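Local coordinates for protein serine protease inhibitor (Thermoanaerobacter tengcongensis, PDB 2PEF) that probably inhibits serine proteases as a member of the serpin family and uses its N terminus to trap its metastable native state, though it is latent here, at residues E201-E206 against G212-Y217; D249-A254 against S359-I364; A168-V173 against Y222-I227. All coordinates share one frame; numbering follows the deposited sequence.

In the fold
Segment 168-173, leaving strand 158-169 of sheet A, comes first; its partner lies some fifty residues on. Next, interaction 1 closes a short loop: 201-206 and 212-217 belong to the hairpin of strands 203-207 and 210-216 in sheet B. Strand 222-229 follows and pairs with 210-216; when its segment 222-227 meets 168-173, interaction 3 closes a larger loop in which interaction 1 is nested. Interaction 2 opens afterwards, at the end of helix 244-252, and closes some hundred residues later at the turn before strand 362-372. Through it the helix is tied to the last two strands of the chain, both in sheet B, and Leu250 and Ile251 also touch Ile227 and Val225 of interaction 3.

Interaction 1: E201-E206 against G212-Y217; sequences ENLYIE and GFVKPY
The Phe213 ring and the Glu201 carboxylate have planes 22° apart, and the acid's CG comes obliquely to the ring, 3.9 Å from Phe213 CD1. The Tyr204 ring is also met obliquely, by the Gly212 carbonyl: CD1 of Tyr204 lies 3.2 Å from O of Gly212. Both rings lie on one face of the antiparallel hairpin of strands s1B and s2B in the serpin fold. Ile205 N donates to Gly212 O at 2.8 Å, while the return bond from Gly212 N is weak. Glycine suits the almost fully stretched backbone here. Branched aliphatic residues fill the other face: Val214 CB packs on Leu203 CD1 and Val214 CG2 on Ile205 CD1, both at 3.8 Å. The Lys215 chain runs out extended from the backbone and bends only at its last torsion (chi4 56°), bringing NZ 2.8 Å from Glu201 OE2, on that oxygen's syn lone pair. Ser199 OG also bonds OE2, whereas OE1 accepts from two waters, one of them shared with Asn202 N and Val214 O. With both oxygens engaged and a lysine alongside, this buried glutamate is likely to stay ionised.

Interaction 2: D249-A254 against S359-I364; sequences DLIKNA and STNLPI
Asn361, whose amide packs against Ile251, sits in an ST turn held at Thr360 OG1: that oxygen accepts from Leu362 N at 3.1 Å and is also hydrogen-bonded to Asp357 OD2. The turn joins strands 345-357 and 362-372, the last two strands of the chain, both in sheet B of the serpin fold, and Asn361 takes the left-handed backbone conformation that asparagine tolerates well. Its CG points back beside the backbone N (chi1 -71°), carrying the amide to the final turn of helix 244-252. There the Ile251 methyl CG2 lies over the amide face, nearer its oxygen end: 3.4 Å from Asn361 OD1 and 3.7 Å from Asn361 ND2. Beyond the NH2 end stands Lys252, which packs here by CG alone, 3.6 Å from Asn361 ND2, while its extended chain carries NZ to the Tyr11 hydroxyl on helix 7-22. With an alanine here the amide is gone, which would probably leave a gap under Ile251 CG2, deprive Lys252 CG of its neighbour ND2, and strain the left-handed turn. The other branch of Ile251 faces the turn's backbone, with CD1 3.7 Å from Asn361 O, a buried carbonyl without a hydrogen-bond partner.

Interaction 3: A168-V173 against Y222-I227; sequences AEWETV and YSFVAI
The aromatic contact comes first: Trp170 turns the edge of its six-membered ring to the face of Phe224 in an offset edge-to-face pair, ring centres 5.9 Å apart and planes at 83°. The indole edge carries slightly positive hydrogens, which suit the electron-rich phenyl face. Further apolar contacts add to it. Phe224 CB lies near the indole plane, at 3.7 Å from Trp170 CZ3 and equally far from Trp170 CH2. CB is set there by the backbone; with the ring opposite the backbone nitrogen (chi1 -174°), Phe224 CG also reaches the indole end, 3.9 Å from Trp170 CH2. Further aromatic neighbours flank the pair: Tyr217 stacks on Trp170, and Phe353 meets Phe224 with nearly parallel planes. The indole's polar atom is engaged away from Phe224: NE1 donates to the Asp319 carbonyl, so this polar group is satisfied within a buried, greasy setting. Tryptophan thus serves as a bridge, long enough to reach from the end of strand 158-169 to sheet B. This position, at the end of strand 158-169 and beside the start of 322-331, the latter probably the inserted reactive-centre loop, fits the breach region of the serpin fold.

Interaction 1: E201-E206 against G212-Y217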
loop_
_atom_site.group_PDB
_atom_site.type_symbol
_atom_site.label_atom_id
_atom_site.label_comp_id
_atom_site.label_asym_id
_atom_site.label_seq_id
_atom_site.Cartn_x
_atom_site.Cartn_y
_atom_site.Cartn_z
ATOM N N GLU A 201 18.585 -15.223 11.162
ATOM C CA GLU A 201 18.667 -14.251 10.078
ATOM C C GLU A 201 20.062 -13.652 10.011
ATOM O O GLU A 201 20.839 -13.772 10.959
ATOM C CB GLU A 201 17.582 -13.178 10.215
ATOM C CG GLU A 201 16.150 -13.728 10.221
ATOM C CD GLU A 201 15.806 -14.602 9.014
ATOM O OE1 GLU A 201 16.408 -14.443 7.921
ATOM O OE2 GLU A 201 14.912 -15.456 9.171
ATOM N N ASN A 202 20.388 -13.036 8.875
ATOM C CA ASN A 202 21.747 -12.568 8.633
ATOM C C ASN A 202 21.880 -11.076 8.343
ATOM O O ASN A 202 22.935 -10.602 7.913
ATOM C CB ASN A 202 22.405 -13.434 7.561
ATOM C CG ASN A 202 22.744 -14.811 8.082
ATOM O OD1 ASN A 202 23.725 -14.982 8.804
ATOM N ND2 ASN A 202 21.922 -15.798 7.739
ATOM N N LEU A 203 20.806 -10.342 8.620
ATOM C CA LEU A 203 20.813 -8.891 8.551
ATOM C C LEU A 203 20.174 -8.362 9.817
ATOM O O LEU A 203 19.028 -8.697 10.123
ATOM C CB LEU A 203 20.052 -8.395 7.323
ATOM C CG LEU A 203 20.754 -8.487 5.968
ATOM C CD1 LEU A 203 19.834 -7.940 4.899
ATOM C CD2 LEU A 203 22.091 -7.739 5.956
ATOM N N TYR A 204 20.939 -7.558 10.552
ATOM C CA TYR A 204 20.519 -7.017 11.837
ATOM C C TYR A 204 20.317 -5.515 11.745
ATOM O O TYR A 204 21.241 -4.774 11.394
ATOM C CB TYR A 204 21.584 -7.320 12.887
ATOM C CG TYR A 204 21.244 -6.906 14.306
ATOM C CD1 TYR A 204 20.075 -7.349 14.932
ATOM C CD2 TYR A 204 22.120 -6.110 15.040
ATOM C CE1 TYR A 204 19.780 -6.985 16.248
ATOM C CE2 TYR A 204 21.836 -5.741 16.352
ATOM C CZ TYR A 204 20.669 -6.181 16.950
ATOM O OH TYR A 204 20.410 -5.806 18.252
ATOM N N ILE A 205 19.104 -5.069 12.060
ATOM C CA ILE A 205 18.798 -3.648 12.085
ATOM C C ILE A 205 19.125 -3.123 13.474
ATOM O O ILE A 205 18.701 -3.698 14.481
ATOM C CB ILE A 205 17.315 -3.382 11.725
ATOM C CG1 ILE A 205 17.073 -3.691 10.245
ATOM C CG2 ILE A 205 16.912 -1.940 12.041
ATOM C CD1 ILE A 205 15.626 -3.932 9.905
ATOM N N GLU A 206 19.909 -2.051 13.520
ATOM C CA GLU A 206 20.271 -1.423 14.779
ATOM C C GLU A 206 20.294 0.089 14.621
ATOM O O GLU A 206 21.184 0.658 13.969
ATOM C CB GLU A 206 21.622 -1.942 15.268
ATOM C CG GLU A 206 21.929 -1.642 16.721
ATOM C CD GLU A 206 23.368 -1.972 17.065
ATOM O OE1 GLU A 206 24.277 -1.277 16.564
ATOM O OE2 GLU A 206 23.594 -2.932 17.829
ATOM N N GLY A 212 16.097 -4.931 15.092
ATOM C CA GLY A 212 15.260 -5.714 14.195
ATOM C C GLY A 212 16.080 -6.551 13.248
ATOM O O GLY A 212 17.283 -6.714 13.438
ATOM N N PHE A 213 15.415 -7.064 12.218
ATOM C CA PHE A 213 16.050 -7.938 11.240
ATOM C C PHE A 213 15.385 -7.839 9.870
ATOM O O PHE A 213 14.286 -7.282 9.722
ATOM C CB PHE A 213 16.027 -9.392 11.729
ATOM C CG PHE A 213 14.638 -9.958 11.902
ATOM C CD1 PHE A 213 13.960 -10.522 10.821
ATOM C CD2 PHE A 213 14.012 -9.941 13.151
ATOM C CE1 PHE A 213 12.682 -11.049 10.973
ATOM C CE2 PHE A 213 12.727 -10.468 13.313
ATOM C CZ PHE A 213 12.063 -11.017 12.225
ATOM N N VAL A 214 16.069 -8.387 8.871
ATOM C CA VAL A 214 15.539 -8.493 7.519
ATOM C C VAL A 214 15.583 -9.975 7.135
ATOM O O VAL A 214 16.627 -10.630 7.257
ATOM C CB VAL A 214 16.355 -7.639 6.519
ATOM C CG1 VAL A 214 15.703 -7.630 5.133
ATOM C CG2 VAL A 214 16.532 -6.214 7.029
ATOM N N LYS A 215 14.435 -10.501 6.724
ATOM C CA LYS A 215 14.307 -11.904 6.332
ATOM C C LYS A 215 13.892 -12.002 4.870
ATOM O O LYS A 215 12.867 -11.439 4.483
ATOM C CB LYS A 215 13.294 -12.626 7.225
ATOM C CG LYS A 215 13.016 -14.070 6.814
ATOM C CD LYS A 215 12.123 -14.798 7.824
ATOM C CE LYS A 215 12.028 -16.296 7.505
ATOM N NZ LYS A 215 13.363 -16.971 7.433
ATOM N N PRO A 216 14.682 -12.722 4.050
ATOM C CA PRO A 216 14.407 -12.806 2.614
ATOM C C PRO A 216 13.304 -13.794 2.218
ATOM O O PRO A 216 13.160 -14.859 2.831
ATOM C CB PRO A 216 15.739 -13.286 2.043
ATOM C CG PRO A 216 16.326 -14.126 3.137
ATOM C CD PRO A 216 15.898 -13.475 4.425
ATOM N N TYR A 217 12.524 -13.423 1.206
ATOM C CA TYR A 217 11.644 -14.372 0.529
ATOM C C TYR A 217 12.429 -15.107 -0.549
ATOM O O TYR A 217 13.493 -14.649 -0.985
ATOM C CB TYR A 217 10.422 -13.669 -0.073
ATOM C CG TYR A 217 9.520 -13.059 0.972
ATOM C CD1 TYR A 217 9.589 -11.698 1.261
ATOM C CD2 TYR A 217 8.616 -13.849 1.695
ATOM C CE1 TYR A 217 8.770 -11.127 2.229
ATOM C CE2 TYR A 217 7.789 -13.289 2.668
ATOM C CZ TYR A 217 7.882 -11.925 2.934
ATOM O OH TYR A 217 7.084 -11.349 3.887
HETATM O O HOH W 1 18.356 -12.925 6.839
HETATM O O HOH W 2 16.492 -16.875 6.584
#

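Interaction 2: D249-A254 against S359-I364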
loop_
_atom_site.group_PDB
_atom_site.type_symbol
_atom_site.label_atom_id
_atom_site.label_comp_id
_atom_site.label_asym_id
_atom_site.label_seq_id
_atom_site.Cartn_x
_atom_site.Cartn_y
_atom_site.Cartn_z
ATOM N N ASP A 249 17.876 4.149 4.670
ATOM C CA ASP A 249 19.157 4.039 5.376
ATOM C C ASP A 249 19.210 2.916 6.407
ATOM O O ASP A 249 20.235 2.261 6.545
ATOM C CB ASP A 249 19.541 5.372 6.030
ATOM C CG ASP A 249 20.064 6.387 5.029
ATOM O OD1 ASP A 249 20.155 6.063 3.825
ATOM O OD2 ASP A 249 20.388 7.518 5.451
ATOM N N LEU A 250 18.119 2.690 7.132
ATOM C CA LEU A 250 18.119 1.644 8.150
ATOM C C LEU A 250 18.247 0.246 7.534
ATOM O O LEU A 250 18.834 -0.649 8.145
ATOM C CB LEU A 250 16.914 1.765 9.097
ATOM C CG LEU A 250 15.486 1.462 8.635
ATOM C CD1 LEU A 250 15.181 -0.028 8.739
ATOM C CD2 LEU A 250 14.494 2.251 9.478
ATOM N N ILE A 251 17.723 0.078 6.319
ATOM C CA ILE A 251 17.864 -1.174 5.577
ATOM C C ILE A 251 19.277 -1.291 5.004
ATOM O O ILE A 251 19.922 -2.337 5.135
ATOM C CB ILE A 251 16.813 -1.302 4.436
ATOM C CG1 ILE A 251 15.395 -1.389 5.008
ATOM C CG2 ILE A 251 17.108 -2.518 3.557
ATOM C CD1 ILE A 251 14.304 -1.044 4.006
ATOM N N LYS A 252 19.748 -0.215 4.368
ATOM C CA LYS A 252 21.105 -0.151 3.823
ATOM C C LYS A 252 22.161 -0.376 4.906
ATOM O O LYS A 252 23.195 -0.996 4.654
ATOM C CB LYS A 252 21.351 1.198 3.140
ATOM C CG LYS A 252 20.718 1.336 1.772
ATOM C CD LYS A 252 21.159 2.629 1.105
ATOM C CE LYS A 252 20.696 2.688 -0.340
ATOM N NZ LYS A 252 21.081 3.973 -0.989
ATOM N N ASN A 253 21.892 0.126 6.107
ATOM C CA ASN A 253 22.865 0.064 7.196
ATOM C C ASN A 253 22.753 -1.185 8.068
ATOM O O ASN A 253 23.494 -1.330 9.047
ATOM C CB ASN A 253 22.818 1.342 8.046
ATOM C CG ASN A 253 23.270 2.581 7.275
ATOM O OD1 ASN A 253 22.775 3.686 7.514
ATOM N ND2 ASN A 253 24.203 2.402 6.342
ATOM N N ALA A 254 21.842 -2.086 7.703
ATOM C CA ALA A 254 21.688 -3.362 8.403
ATOM C C ALA A 254 23.005 -4.126 8.354
ATOM O O ALA A 254 23.639 -4.219 7.297
ATOM C CB ALA A 254 20.572 -4.180 7.786
ATOM N N SER A 359 15.513 -4.409 -4.854
ATOM C CA SER A 359 16.230 -3.629 -5.871
ATOM C C SER A 359 16.279 -2.135 -5.539
ATOM O O SER A 359 17.137 -1.411 -6.050
ATOM C CB SER A 359 15.630 -3.848 -7.265
ATOM O OG SER A 359 14.392 -3.167 -7.410
ATOM N N THR A 360 15.361 -1.681 -4.683
ATOM C CA THR A 360 15.229 -0.252 -4.366
ATOM C C THR A 360 15.159 0.030 -2.863
ATOM O O THR A 360 15.403 1.157 -2.432
ATOM C CB THR A 360 13.953 0.351 -4.997
ATOM O OG1 THR A 360 12.804 -0.327 -4.472
ATOM C CG2 THR A 360 13.970 0.243 -6.521
ATOM N N ASN A 361 14.816 -0.996 -2.083
ATOM C CA ASN A 361 14.499 -0.870 -0.653
ATOM C C ASN A 361 13.175 -0.150 -0.361
ATOM O O ASN A 361 12.881 0.195 0.786
ATOM C CB ASN A 361 15.664 -0.270 0.139
ATOM C CG ASN A 361 16.820 -1.230 0.275
ATOM O OD1 ASN A 361 16.640 -2.445 0.198
ATOM N ND2 ASN A 361 18.018 -0.696 0.478
ATOM N N LEU A 362 12.359 0.035 -1.399
ATOM C CA LEU A 362 11.044 0.655 -1.252
ATOM C C LEU A 362 10.019 -0.293 -0.630
ATOM O O LEU A 362 9.978 -1.474 -0.975
ATOM C CB LEU A 362 10.532 1.157 -2.605
ATOM C CG LEU A 362 11.240 2.384 -3.184
ATOM C CD1 LEU A 362 10.826 2.607 -4.634
ATOM C CD2 LEU A 362 10.958 3.626 -2.349
ATOM N N PRO A 363 9.183 0.223 0.289
ATOM C CA PRO A 363 8.178 -0.626 0.927
ATOM C C PRO A 363 6.919 -0.821 0.081
ATOM O O PRO A 363 6.138 0.121 -0.109
ATOM C CB PRO A 363 7.852 0.134 2.211
ATOM C CG PRO A 363 8.058 1.570 1.858
ATOM C CD PRO A 363 9.144 1.608 0.803
ATOM N N ILE A 364 6.732 -2.040 -0.419
ATOM C CA ILE A 364 5.500 -2.409 -1.120
ATOM C C ILE A 364 4.326 -2.369 -0.143
ATOM O O ILE A 364 3.262 -1.844 -0.467
ATOM C CB ILE A 364 5.605 -3.817 -1.780
ATOM C CG1 ILE A 364 6.853 -3.923 -2.673
ATOM C CG2 ILE A 364 4.322 -4.179 -2.538
ATOM C CD1 ILE A 364 6.868 -2.999 -3.886
#

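Interaction 3: A168-V173 against Y222-I227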
loop_
_atom_site.group_PDB
_atom_site.type_symbol
_atom_site.label_atom_id
_atom_site.label_comp_id
_atom_site.label_asym_id
_atom_site.label_seq_id
_atom_site.Cartn_x
_atom_site.Cartn_y
_atom_site.Cartn_z
ATOM N N ALA A 168 4.351 -14.786 -1.480
ATOM C CA ALA A 168 5.728 -15.248 -1.512
ATOM C C ALA A 168 6.005 -16.286 -0.437
ATOM O O ALA A 168 5.420 -16.246 0.642
ATOM C CB ALA A 168 6.675 -14.074 -1.363
ATOM N N GLU A 169 6.896 -17.221 -0.754
ATOM C CA GLU A 169 7.388 -18.191 0.213
ATOM C C GLU A 169 8.674 -17.659 0.842
ATOM O O GLU A 169 9.450 -16.978 0.171
ATOM C CB GLU A 169 7.677 -19.513 -0.497
ATOM C CG GLU A 169 7.989 -20.687 0.419
ATOM C CD GLU A 169 7.958 -22.021 -0.301
ATOM O OE1 GLU A 169 6.980 -22.287 -1.030
ATOM O OE2 GLU A 169 8.908 -22.815 -0.128
ATOM N N TRP A 170 8.917 -17.987 2.110
ATOM C CA TRP A 170 10.210 -17.680 2.728
ATOM C C TRP A 170 11.320 -18.398 1.974
ATOM O O TRP A 170 11.105 -19.484 1.440
ATOM C CB TRP A 170 10.246 -18.115 4.195
ATOM C CG TRP A 170 9.257 -17.419 5.068
ATOM C CD1 TRP A 170 8.238 -17.999 5.781
ATOM C CD2 TRP A 170 9.189 -16.016 5.338
ATOM N NE1 TRP A 170 7.537 -17.034 6.474
ATOM C CE2 TRP A 170 8.106 -15.811 6.225
ATOM C CE3 TRP A 170 9.945 -14.905 4.919
ATOM C CZ2 TRP A 170 7.756 -14.545 6.701
ATOM C CZ3 TRP A 170 9.594 -13.645 5.390
ATOM C CH2 TRP A 170 8.505 -13.474 6.266
ATOM N N GLU A 171 12.504 -17.799 1.934
ATOM C CA GLU A 171 13.658 -18.470 1.332
ATOM C C GLU A 171 13.945 -19.755 2.104
ATOM O O GLU A 171 14.245 -20.794 1.510
ATOM C CB GLU A 171 14.885 -17.553 1.302
ATOM C CG GLU A 171 16.141 -18.245 0.778
ATOM C CD GLU A 171 17.362 -17.359 0.797
ATOM O OE1 GLU A 171 17.754 -16.897 1.892
ATOM O OE2 GLU A 171 17.947 -17.147 -0.288
ATOM N N THR A 172 13.834 -19.671 3.430
ATOM C CA THR A 172 13.860 -20.833 4.300
ATOM C C THR A 172 12.541 -20.866 5.065
ATOM O O THR A 172 12.319 -20.045 5.957
ATOM C CB THR A 172 15.025 -20.762 5.318
ATOM O OG1 THR A 172 16.252 -20.443 4.649
ATOM C CG2 THR A 172 15.178 -22.084 6.058
ATOM N N VAL A 173 11.662 -21.802 4.713
ATOM C CA VAL A 173 10.391 -21.940 5.437
ATOM C C VAL A 173 10.634 -22.390 6.878
ATOM O O VAL A 173 11.670 -22.982 7.186
ATOM C CB VAL A 173 9.380 -22.889 4.730
ATOM C CG1 VAL A 173 8.913 -22.292 3.410
ATOM C CG2 VAL A 173 9.964 -24.277 4.510
ATOM N N TYR A 222 12.284 -9.919 -2.824
ATOM C CA TYR A 222 11.584 -9.227 -1.745
ATOM C C TYR A 222 12.063 -9.733 -0.402
ATOM O O TYR A 222 12.540 -10.858 -0.289
ATOM C CB TYR A 222 10.069 -9.421 -1.871
ATOM C CG TYR A 222 9.547 -9.011 -3.228
ATOM C CD1 TYR A 222 9.149 -9.967 -4.162
ATOM C CD2 TYR A 222 9.477 -7.668 -3.586
ATOM C CE1 TYR A 222 8.678 -9.586 -5.420
ATOM C CE2 TYR A 222 9.011 -7.275 -4.833
ATOM C CZ TYR A 222 8.619 -8.239 -5.746
ATOM O OH TYR A 222 8.166 -7.850 -6.983
ATOM N N SER A 223 11.940 -8.884 0.614
ATOM C CA SER A 223 12.267 -9.262 1.978
ATOM C C SER A 223 11.265 -8.679 2.963
ATOM O O SER A 223 10.511 -7.760 2.639
ATOM C CB SER A 223 13.685 -8.817 2.350
ATOM O OG SER A 223 14.650 -9.513 1.580
ATOM N N PHE A 224 11.271 -9.243 4.163
ATOM C CA PHE A 224 10.423 -8.796 5.246
ATOM C C PHE A 224 11.311 -8.079 6.257
ATOM O O PHE A 224 12.269 -8.658 6.773
ATOM C CB PHE A 224 9.733 -10.008 5.890
ATOM C CG PHE A 224 8.717 -9.653 6.938
ATOM C CD1 PHE A 224 7.377 -9.480 6.597
ATOM C CD2 PHE A 224 9.088 -9.522 8.274
ATOM C CE1 PHE A 224 6.425 -9.163 7.560
ATOM C CE2 PHE A 224 8.138 -9.199 9.245
ATOM C CZ PHE A 224 6.807 -9.029 8.885
ATOM N N VAL A 225 10.990 -6.813 6.510
ATOM C CA VAL A 225 11.702 -5.999 7.489
ATOM C C VAL A 225 10.883 -5.950 8.779
ATOM O O VAL A 225 9.692 -5.647 8.736
ATOM C CB VAL A 225 11.920 -4.564 6.938
ATOM C CG1 VAL A 225 12.487 -3.628 8.013
ATOM C CG2 VAL A 225 12.827 -4.602 5.714
ATOM N N ALA A 226 11.520 -6.260 9.914
ATOM C CA ALA A 226 10.874 -6.171 11.230
ATOM C C ALA A 226 11.659 -5.208 12.105
ATOM O O ALA A 226 12.878 -5.332 12.213
ATOM C CB ALA A 226 10.795 -7.543 11.891
ATOM N N ILE A 227 10.967 -4.243 12.712
ATOM C CA ILE A 227 11.617 -3.212 13.521
ATOM C C ILE A 227 10.953 -3.136 14.887
ATOM O O ILE A 227 9.744 -2.958 14.978
ATOM C CB ILE A 227 11.555 -1.824 12.836
ATOM C CG1 ILE A 227 12.237 -1.868 11.467
ATOM C CG2 ILE A 227 12.187 -0.741 13.732
ATOM C CD1 ILE A 227 11.928 -0.672 10.601
#